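Local atomic coordinates of Old Yellow Enzyme (Pichia, PDB entry 6AGZ), a protein that probably catalyses the asymmetric reduction of the carbon-carbon double bond of enone compounds, using a bound flavin mononucleotide in a TIM barrel. Residues S343-F346 and T347-P350. Residues are numbered along the deposited sequence; the frame is centred on the assembly and turned at random.
Sequences SRYF and TSNP. With FMN (flavin mononucleotide), chain C.
The carbonyl oxygen of S343 is approached by two backbone amides of the turn that follows it. T347 N donates to S343 O at 3.2 Å with a C=O...donor angle of 160°, the i to i+4 step of a helix, while F346 N adds a weak bond to the same oxygen. One residue on, T347 OG1 donates to R344 O at a modelled 2.5 Å, a hydrogen bond whose very short length is doubtful and carries no further weight. That return depends on the first torsion of T347 (chi1 65°), which sets OG1 between its own backbone N and carbonyl carbon; CG2 then lies against S343 O at 3.3 Å. Farther along, the edge of the F346 ring reaches P350 O, and the ring also meets that of F31.

The amino end of the same turn grips the FMN phosphate. S343 N donates to FMN O2P at 2.9 Å, and R344 N to FMN O3P at 3.0 Å. R344 NE takes FMN O3P as well, at 2.9 Å, because a bend at chi3 (-77°) curls the chain back around that oxygen. R344 NH2 donates to FMN O1P, which lies at the edge of the guanidinium and in its plane, at 3.0 Å, so this one residue supplies three donors to two phosphate oxygens. An alanine here would remove NE and NH2, which would probably leave O1P without this mate and O3P with R344 N alone from this turn. S343 OG, bonded to T34, ties the turn to the loop after the first barrel strand.

Since 338-341 is the eighth barrel strand and helix 344-348 presents its amino end to the phosphate, with G318 N after strand 313-316 also binding FMN, the arrangement matches the standard phosphate-binding site of flavin-binding TIM barrels.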
loop_
_atom_site.group_PDB
_atom_site.type_symbol
_atom_site.label_atom_id
_atom_site.label_comp_id
_atom_site.label_asym_id
_atom_site.label_seq_id
_atom_site.Cartn_x
_atom_site.Cartn_y
_atom_site.Cartn_z
ATOM N N SER A 343 10.141 16.281 -18.040
ATOM C CA SER A 343 9.226 17.249 -18.639
ATOM C C SER A 343 9.834 18.643 -18.751
ATOM O O SER A 343 9.937 19.191 -19.852
ATOM C CB SER A 343 7.925 17.311 -17.827
ATOM O OG SER A 343 7.151 18.444 -18.185
ATOM N N ARG A 344 10.247 19.225 -17.621
ATOM C CA ARG A 344 10.640 20.631 -17.612
ATOM C C ARG A 344 11.877 20.877 -18.469
ATOM O O ARG A 344 11.951 21.880 -19.188
ATOM C CB ARG A 344 10.864 21.102 -16.175
ATOM C CG ARG A 344 9.565 21.365 -15.424
ATOM C CD ARG A 344 9.794 21.699 -13.958
ATOM N NE ARG A 344 10.086 20.511 -13.159
ATOM C CZ ARG A 344 10.142 20.502 -11.830
ATOM N NH1 ARG A 344 9.922 21.619 -11.149
ATOM N NH2 ARG A 344 10.412 19.377 -11.183
ATOM N N TYR A 345 12.853 19.971 -18.418
ATOM C CA TYR A 345 14.034 20.129 -19.258
ATOM C C TYR A 345 13.769 19.778 -20.715
ATOM O O TYR A 345 14.510 20.236 -21.590
ATOM C CB TYR A 345 15.191 19.290 -18.716
ATOM C CG TYR A 345 15.917 19.963 -17.577
ATOM C CD1 TYR A 345 16.767 21.035 -17.812
ATOM C CD2 TYR A 345 15.747 19.534 -16.268
ATOM C CE1 TYR A 345 17.430 21.661 -16.776
ATOM C CE2 TYR A 345 16.407 20.154 -15.224
ATOM C CZ TYR A 345 17.246 21.215 -15.484
ATOM O OH TYR A 345 17.906 21.834 -14.447
ATOM N N PHE A 346 12.734 18.986 -20.997
ATOM C CA PHE A 346 12.387 18.714 -22.387
ATOM C C PHE A 346 11.795 19.946 -23.060
ATOM O O PHE A 346 11.890 20.088 -24.285
ATOM C CB PHE A 346 11.414 17.540 -22.468
ATOM C CG PHE A 346 11.754 16.541 -23.539
ATOM C CD1 PHE A 346 12.187 16.959 -24.787
ATOM C CD2 PHE A 346 11.649 15.181 -23.293
ATOM C CE1 PHE A 346 12.504 16.038 -25.769
ATOM C CE2 PHE A 346 11.962 14.256 -24.272
ATOM C CZ PHE A 346 12.390 14.686 -25.513
ATOM N N THR A 347 11.191 20.846 -22.280
ATOM C CA THR A 347 10.633 22.068 -22.853
ATOM C C THR A 347 11.730 22.980 -23.390
ATOM O O THR A 347 11.557 23.620 -24.434
ATOM C CB THR A 347 9.795 22.807 -21.809
ATOM O OG1 THR A 347 10.640 23.255 -20.740
ATOM C CG2 THR A 347 8.714 21.893 -21.246
ATOM N N SER A 348 12.863 23.057 -22.692
ATOM C CA SER A 348 13.952 23.948 -23.066
ATOM C C SER A 348 15.065 23.239 -23.823
ATOM O O SER A 348 16.030 23.891 -24.238
ATOM C CB SER A 348 14.527 24.625 -21.819
ATOM O OG SER A 348 15.040 23.671 -20.906
ATOM N N ASN A 349 14.959 21.924 -24.011
ATOM C CA ASN A 349 15.960 21.136 -24.727
ATOM C C ASN A 349 15.246 20.267 -25.750
ATOM O O ASN A 349 14.866 19.125 -25.450
ATOM C CB ASN A 349 16.789 20.286 -23.766
ATOM C CG ASN A 349 17.556 21.121 -22.760
ATOM O OD1 ASN A 349 17.024 21.524 -21.724
ATOM N ND2 ASN A 349 18.820 21.383 -23.065
ATOM N N PRO A 350 15.034 20.774 -26.968
ATOM C CA PRO A 350 14.390 19.949 -28.000
ATOM C C PRO A 350 15.209 18.734 -28.391
ATOM O O PRO A 350 14.634 17.739 -28.852
ATOM C CB PRO A 350 14.220 20.920 -29.178
ATOM C CG PRO A 350 15.263 21.960 -28.966
ATOM C CD PRO A 350 15.378 22.116 -27.469
HETATM N N1 FMN C . 1.342 16.354 -16.077
HETATM C C2 FMN C . 0.213 15.765 -16.615
HETATM O O2 FMN C . -0.106 14.625 -16.278
HETATM N N3 FMN C . -0.562 16.452 -17.527
HETATM C C4 FMN C . -0.208 17.729 -17.905
HETATM O O4 FMN C . -0.893 18.348 -18.718
HETATM C C4A FMN C . 0.927 18.322 -17.366
HETATM N N5 FMN C . 1.276 19.597 -17.745
HETATM C C5A FMN C . 2.402 20.191 -17.217
HETATM C C6 FMN C . 2.747 21.479 -17.606
HETATM C C7 FMN C . 3.879 22.086 -17.078
HETATM C C7M FMN C . 4.252 23.474 -17.500
HETATM C C8 FMN C . 4.667 21.405 -16.159
HETATM C C8M FMN C . 5.890 22.059 -15.587
HETATM C C9 FMN C . 4.319 20.119 -15.769
HETATM C C9A FMN C . 3.187 19.505 -16.298
HETATM N N10 FMN C . 2.835 18.223 -15.912
HETATM C C10 FMN C . 1.705 17.633 -16.447
HETATM C "C1'" FMN C . 3.685 17.472 -14.928
HETATM C "C2'" FMN C . 4.820 16.804 -15.711
HETATM O "O2'" FMN C . 4.271 15.884 -16.629
HETATM C "C3'" FMN C . 5.840 16.101 -14.817
HETATM O "O3'" FMN C . 5.225 15.040 -14.123
HETATM C "C4'" FMN C . 6.470 17.079 -13.830
HETATM O "O4'" FMN C . 6.865 18.249 -14.509
HETATM C "C5'" FMN C . 7.691 16.481 -13.142
HETATM O "O5'" FMN C . 8.612 16.040 -14.115
HETATM P P FMN C . 9.996 16.833 -14.335
HETATM O O1P FMN C . 10.697 16.978 -13.005
HETATM O O2P FMN C . 10.881 16.066 -15.287
HETATM O O3P FMN C . 9.696 18.195 -14.912
#